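Local coordinates for designed helical repeat protein (Synthetic construct, PDB 5CWQ), which is a de novo designed helical repeat protein, made to explore repeat architectures, with no known biological function, at residues I157-L162 / E214-E219; R45-L50 / E68-V73. All blocks are in the same frame, centred on the assembly; numbering follows the deposited sequence. Where two conformers were deposited one is given.

Interaction 1 of 2, residues I157-L162 / E214-E219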
loop_
_atom_site.group_PDB
_atom_site.type_symbol
_atom_site.label_atom_id
_atom_site.label_comp_id
_atom_site.label_asym_id
_atom_site.label_seq_id
_atom_site.Cartn_x
_atom_site.Cartn_y
_atom_site.Cartn_z
ATOM N N ILE A 157 0.153 -6.685 1.608
ATOM C CA ILE A 157 0.838 -6.890 2.879
ATOM C C ILE A 157 2.086 -6.020 2.975
ATOM O O ILE A 157 2.299 -5.345 3.980
ATOM C CB ILE A 157 1.217 -8.376 3.068
ATOM C CG1 ILE A 157 -0.046 -9.198 3.333
ATOM C CG2 ILE A 157 2.197 -8.560 4.230
ATOM C CD1 ILE A 157 0.154 -10.698 3.249
ATOM N N ALA A 158 2.908 -6.039 1.929
ATOM C CA ALA A 158 4.157 -5.284 1.923
ATOM C C ALA A 158 3.897 -3.782 2.047
ATOM O O ALA A 158 4.610 -3.080 2.767
ATOM C CB ALA A 158 4.954 -5.585 0.653
ATOM N N LEU A 159 2.875 -3.291 1.353
ATOM C CA LEU A 159 2.505 -1.882 1.452
ATOM C C LEU A 159 2.095 -1.538 2.881
ATOM O O LEU A 159 2.456 -0.483 3.407
ATOM C CB LEU A 159 1.367 -1.549 0.486
ATOM C CG LEU A 159 1.729 -1.525 -0.999
ATOM C CD1 LEU A 159 0.464 -1.484 -1.841
ATOM C CD2 LEU A 159 2.631 -0.339 -1.323
ATOM N N ALA A 160 1.343 -2.440 3.506
ATOM C CA ALA A 160 0.893 -2.242 4.879
ATOM C C ALA A 160 2.078 -2.192 5.839
ATOM O O ALA A 160 2.119 -1.362 6.746
ATOM C CB ALA A 160 -0.074 -3.348 5.281
ATOM N N VAL A 161 3.044 -3.082 5.633
ATOM C CA VAL A 161 4.233 -3.123 6.476
ATOM C C VAL A 161 5.080 -1.874 6.236
ATOM O O VAL A 161 5.734 -1.374 7.148
ATOM C CB VAL A 161 5.063 -4.396 6.211
ATOM C CG1 VAL A 161 6.393 -4.350 6.952
ATOM C CG2 VAL A 161 4.275 -5.622 6.636
ATOM N N LEU A 162 5.053 -1.374 5.004
ATOM C CA LEU A 162 5.724 -0.122 4.672
ATOM C C LEU A 162 5.117 1.020 5.475
ATOM O O LEU A 162 5.829 1.882 5.988
ATOM C CB LEU A 162 5.608 0.175 3.175
ATOM C CG LEU A 162 6.902 0.223 2.363
ATOM C CD1 LEU A 162 6.589 0.513 0.903
ATOM C CD2 LEU A 162 7.866 1.262 2.910
ATOM N N GLU A 214 8.299 -8.177 -2.977
ATOM C CA GLU A 214 9.636 -8.409 -2.435
ATOM C C GLU A 214 10.389 -7.097 -2.227
ATOM O O GLU A 214 10.977 -6.874 -1.170
ATOM C CB GLU A 214 10.445 -9.329 -3.355
ATOM C CG GLU A 214 11.801 -9.727 -2.769
ATOM C CD GLU A 214 12.623 -10.604 -3.701
ATOM O OE1 GLU A 214 12.208 -10.810 -4.860
ATOM O OE2 GLU A 214 13.692 -11.086 -3.268
ATOM N N GLN A 215 10.366 -6.230 -3.235
ATOM C CA GLN A 215 11.110 -4.978 -3.178
ATOM C C GLN A 215 10.457 -3.970 -2.238
ATOM O O GLN A 215 11.143 -3.153 -1.623
ATOM C CB GLN A 215 11.247 -4.376 -4.580
ATOM C CG GLN A 215 12.093 -5.207 -5.527
ATOM C CD GLN A 215 13.483 -5.479 -4.982
ATOM O OE1 GLN A 215 14.083 -4.632 -4.318
ATOM N NE2 GLN A 215 13.997 -6.672 -5.254
ATOM N N LEU A 216 9.134 -4.018 -2.138
ATOM C CA LEU A 216 8.423 -3.197 -1.168
ATOM C C LEU A 216 8.823 -3.610 0.244
ATOM O O LEU A 216 9.036 -2.766 1.120
ATOM C CB LEU A 216 6.911 -3.325 -1.354
ATOM C CG LEU A 216 6.349 -2.657 -2.610
ATOM C CD1 LEU A 216 4.971 -3.218 -2.942
ATOM C CD2 LEU A 216 6.292 -1.141 -2.446
ATOM N N ALA A 217 8.928 -4.917 0.455
ATOM C CA ALA A 217 9.313 -5.456 1.753
ATOM C C ALA A 217 10.749 -5.068 2.103
ATOM O O ALA A 217 11.049 -4.757 3.257
ATOM C CB ALA A 217 9.153 -6.961 1.760
ATOM N N ARG A 218 11.628 -5.086 1.104
ATOM C CA ARG A 218 13.026 -4.713 1.306
ATOM C C ARG A 218 13.151 -3.244 1.692
ATOM O O ARG A 218 13.971 -2.888 2.538
ATOM C CB ARG A 218 13.853 -4.995 0.047
ATOM C CG ARG A 218 14.127 -6.472 -0.195
ATOM C CD ARG A 218 14.994 -6.710 -1.429
ATOM N NE ARG A 218 16.393 -6.335 -1.208
ATOM C CZ ARG A 218 17.007 -5.284 -1.753
ATOM N NH1 ARG A 218 16.372 -4.462 -2.581
ATOM N NH2 ARG A 218 18.283 -5.057 -1.469
ATOM N N GLU A 219 12.337 -2.391 1.074
ATOM C CA GLU A 219 12.353 -0.967 1.396
ATOM C C GLU A 219 11.877 -0.747 2.829
ATOM O O GLU A 219 12.418 0.089 3.551
ATOM C CB GLU A 219 11.481 -0.160 0.430
ATOM C CG GLU A 219 11.385 1.321 0.823
ATOM C CD GLU A 219 10.717 2.195 -0.224
ATOM O OE1 GLU A 219 10.809 1.882 -1.427
ATOM O OE2 GLU A 219 10.104 3.213 0.163
#
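Leu216 of helix 204-230 swings its CG anti to its carbonyl carbon (chi1 -71°), and Leu159 of helix 147-171 adopts the same torsion, which lets the two isobutyl groups meet although the first bond of the Leu159 side chain leads off from the neighbouring helix. Their chains lie aslant to one another, with Leu159 CD2 3.9 Å from Leu216 CD2 and nearly as near to Leu216 CD1. Leu162 comes to the same leucine from another direction: it crosses Leu216 at about a right angle and brings its CD1 to 3.7 Å from Leu216 CD2, a methyl that therefore touches both leucines of the other helix. The chi1 of Leu162, -117°, departs from the staggered values, and its CG comes to 3.9 Å from Leu216 O. Nearer the backbones, Ala158 CB faces Leu216 CB at 3.6 Å and also borders Ala217 N. With so small a residue at this point, the CA atoms of Ala158 and Ala217 are 5.2 Å apart. The two segments run nearly parallel, 14° between their directions, as in the stacked helices of an all-helical repeat protein; helix 174-201 connects them along the chain, and its Val187 touches both Ile157 and Ala217. Glu219, partly exposed, lays an extended chain obliquely against Leu162, placing OE2 4.0 Å from Leu162 CD2, a contact of van der Waals kind. Cutting Leu162 back to alanine is likely to open a gap beside Leu216 CD2 and leave Glu219 CG without its apolar neighbour. Leu159 also touches Ile98 and Ala101 of helix 90-114, and Leu162 touches Leu105 there.

Interaction 2 of 2, residues R45-L50 / E68-V73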
loop_
_atom_site.group_PDB
_atom_site.type_symbol
_atom_site.label_atom_id
_atom_site.label_comp_id
_atom_site.label_asym_id
_atom_site.label_seq_id
_atom_site.Cartn_x
_atom_site.Cartn_y
_atom_site.Cartn_z
ATOM N N ARG A 45 -1.946 5.712 -6.168
ATOM C CA ARG A 45 -0.605 6.042 -6.648
ATOM C C ARG A 45 -0.449 7.546 -6.827
ATOM O O ARG A 45 0.557 8.131 -6.424
ATOM C CB ARG A 45 -0.316 5.338 -7.976
ATOM C CG ARG A 45 0.019 3.865 -7.845
ATOM C CD ARG A 45 -0.043 3.165 -9.193
ATOM N NE ARG A 45 0.384 1.771 -9.111
ATOM C CZ ARG A 45 0.156 0.859 -10.052
ATOM N NH1 ARG A 45 -0.505 1.185 -11.156
ATOM N NH2 ARG A 45 0.585 -0.385 -9.887
ATOM N N ALA A 46 -1.453 8.161 -7.441
ATOM C CA ALA A 46 -1.450 9.596 -7.683
ATOM C C ALA A 46 -1.475 10.364 -6.366
ATOM O O ALA A 46 -0.775 11.363 -6.208
ATOM C CB ALA A 46 -2.641 9.988 -8.549
ATOM N N VAL A 47 -2.284 9.890 -5.423
ATOM C CA VAL A 47 -2.405 10.538 -4.121
ATOM C C VAL A 47 -1.097 10.429 -3.341
ATOM O O VAL A 47 -0.710 11.366 -2.642
ATOM C CB VAL A 47 -3.568 9.932 -3.298
ATOM C CG1 VAL A 47 -3.541 10.421 -1.857
ATOM C CG2 VAL A 47 -4.902 10.289 -3.937
ATOM N N GLN A 48 -0.418 9.292 -3.459
ATOM C CA GLN A 48 0.882 9.128 -2.820
ATOM C C GLN A 48 1.867 10.152 -3.371
ATOM O O GLN A 48 2.687 10.701 -2.635
ATOM C CB GLN A 48 1.432 7.716 -3.028
ATOM C CG GLN A 48 2.758 7.479 -2.309
ATOM C CD GLN A 48 3.474 6.223 -2.760
ATOM O OE1 GLN A 48 3.260 5.730 -3.868
ATOM N NE2 GLN A 48 4.335 5.697 -1.897
ATOM N N GLU A 49 1.780 10.403 -4.673
ATOM C CA GLU A 49 2.661 11.364 -5.321
ATOM C C GLU A 49 2.400 12.771 -4.789
ATOM O O GLU A 49 3.334 13.517 -4.509
ATOM C CB GLU A 49 2.476 11.321 -6.840
ATOM C CG GLU A 49 3.583 12.011 -7.616
ATOM C CD GLU A 49 3.412 11.883 -9.121
ATOM O OE1 GLU A 49 2.540 11.103 -9.559
ATOM O OE2 GLU A 49 4.151 12.565 -9.864
ATOM N N LEU A 50 1.125 13.123 -4.640
ATOM C CA LEU A 50 0.745 14.425 -4.099
ATOM C C LEU A 50 1.261 14.606 -2.674
ATOM O O LEU A 50 1.715 15.688 -2.301
ATOM C CB LEU A 50 -0.776 14.593 -4.126
ATOM C CG LEU A 50 -1.426 14.700 -5.507
ATOM C CD1 LEU A 50 -2.938 14.548 -5.396
ATOM C CD2 LEU A 50 -1.069 16.019 -6.174
ATOM N N GLU A 68 -6.918 13.993 2.742
ATOM C CA GLU A 68 -8.350 13.980 2.466
ATOM C C GLU A 68 -8.638 13.128 1.238
ATOM O O GLU A 68 -9.602 12.363 1.212
ATOM C CB GLU A 68 -8.870 15.406 2.258
ATOM C CG GLU A 68 -8.880 16.254 3.525
ATOM C CD GLU A 68 -9.066 17.737 3.246
ATOM O OE1 GLU A 68 -9.377 18.097 2.090
ATOM O OE2 GLU A 68 -8.897 18.543 4.186
ATOM N N LYS A 69 -7.790 13.260 0.225
ATOM C CA LYS A 69 -7.952 12.495 -1.003
ATOM C C LYS A 69 -7.625 11.021 -0.777
ATOM O O LYS A 69 -8.262 10.144 -1.360
ATOM C CB LYS A 69 -7.075 13.077 -2.111
ATOM C CG LYS A 69 -7.567 14.426 -2.617
ATOM C CD LYS A 69 -6.677 14.984 -3.711
ATOM C CE LYS A 69 -7.197 16.327 -4.204
ATOM N NZ LYS A 69 -6.392 16.869 -5.334
ATOM N N ALA A 70 -6.638 10.755 0.074
ATOM C CA ALA A 70 -6.268 9.384 0.417
ATOM C C ALA A 70 -7.397 8.697 1.177
ATOM O O ALA A 70 -7.683 7.520 0.955
ATOM C CB ALA A 70 -4.986 9.364 1.247
ATOM N N GLN A 71 -8.027 9.441 2.079
ATOM C CA GLN A 71 -9.126 8.913 2.877
ATOM C C GLN A 71 -10.295 8.531 1.980
ATOM O O GLN A 71 -10.999 7.554 2.242
ATOM C CB GLN A 71 -9.576 9.941 3.920
ATOM C CG GLN A 71 -10.713 9.471 4.815
ATOM C CD GLN A 71 -10.336 8.263 5.651
ATOM O OE1 GLN A 71 -9.161 8.042 5.948
ATOM N NE2 GLN A 71 -11.332 7.473 6.033
ATOM N N ARG A 72 -10.490 9.309 0.920
ATOM C CA ARG A 72 -11.579 9.076 -0.021
ATOM C C ARG A 72 -11.352 7.786 -0.807
ATOM O O ARG A 72 -12.261 6.969 -0.939
ATOM C CB ARG A 72 -11.720 10.268 -0.972
ATOM C CG ARG A 72 -12.831 10.119 -1.998
ATOM C CD ARG A 72 -13.003 11.387 -2.818
ATOM N NE ARG A 72 -13.920 11.195 -3.939
ATOM C CZ ARG A 72 -14.260 12.150 -4.799
ATOM N NH1 ARG A 72 -13.763 13.373 -4.673
ATOM N NH2 ARG A 72 -15.101 11.881 -5.790
ATOM N N VAL A 73 -10.138 7.609 -1.320
ATOM C CA VAL A 73 -9.778 6.390 -2.042
ATOM C C VAL A 73 -9.930 5.182 -1.126
ATOM O O VAL A 73 -10.429 4.135 -1.538
ATOM C CB VAL A 73 -8.329 6.454 -2.578
ATOM C CG1 VAL A 73 -7.916 5.129 -3.212
ATOM C CG2 VAL A 73 -8.189 7.577 -3.584
#
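Val47 of helix 33-57 points into helix 60-86 and divides its two methyls between neighbouring residues there. CG1, set anti to the backbone N (chi1 170°), meets Ala70 CB at 3.6 Å and lies almost as near to Ala70 N, so this branch rests on both the side chain and the backbone of the facing helix. CG2 is turned to the side of Lys69, whose chain it crosses obliquely, and approaches Lys69 CB to 4.0 Å. The same methyl is the one directed at Val73, where the distance from Val47 CG2 to Val73 CG2 is 4.3 Å, a looser apolar contact. About one turn along the helix, Leu50 meets the outer part of the lysine: the two chains cross at about a right angle, with Leu50 CD1 4.1 Å from Lys69 CD. The lysine chain is extended beyond CG, offering its base to Val47 and its CD to Leu50, whose CD1 also lies near NZ; the ammonium makes a salt bridge with Glu14 of helix 5-30. These segments belong to consecutive helices joined by a short turn, an antiparallel helical hairpin, with axes 9.5 Å apart and 162° between their directions. Alanine opposite valine marks the place of nearest backbones, where the CA atoms of Val47 and Ala70 are 6.1 Å apart. Other helices flank the pair: Leu107 of helix 90-114 touches Ala70, and helix 5-30 contributes Ala13 against Leu50 and Leu17 against Lys69. No hydrogen bond crosses between the segments, so the hairpin is joined here by dispersion and burial of aliphatic surface, the lysine serving as hydrocarbon toward Val47 and Leu50 while its charge is met by Glu14.

Both contacts are buried and apolar and lack a hydrogen bond across them, yet they join different levels of the fold. Interaction 2 ties two consecutive helices, 33-57 and 60-86, running antiparallel; interaction 1 pairs helices 147-171 and 204-230, nearly parallel and separated in sequence by helix 174-201. No helix is shared, and their centres lie 18 Å apart, but helix 90-114 touches residues of both. The parallel pair is the closer, 8.4 Å between axes, and buries 281 Å² against 182 Å². Charged groups differ too: a partly exposed acidic chain borders one leucine, Leu162, in interaction 1, whereas in interaction 2 a lysine's methylenes add to the packing surface and its charge pairs with Glu14 outside the contact.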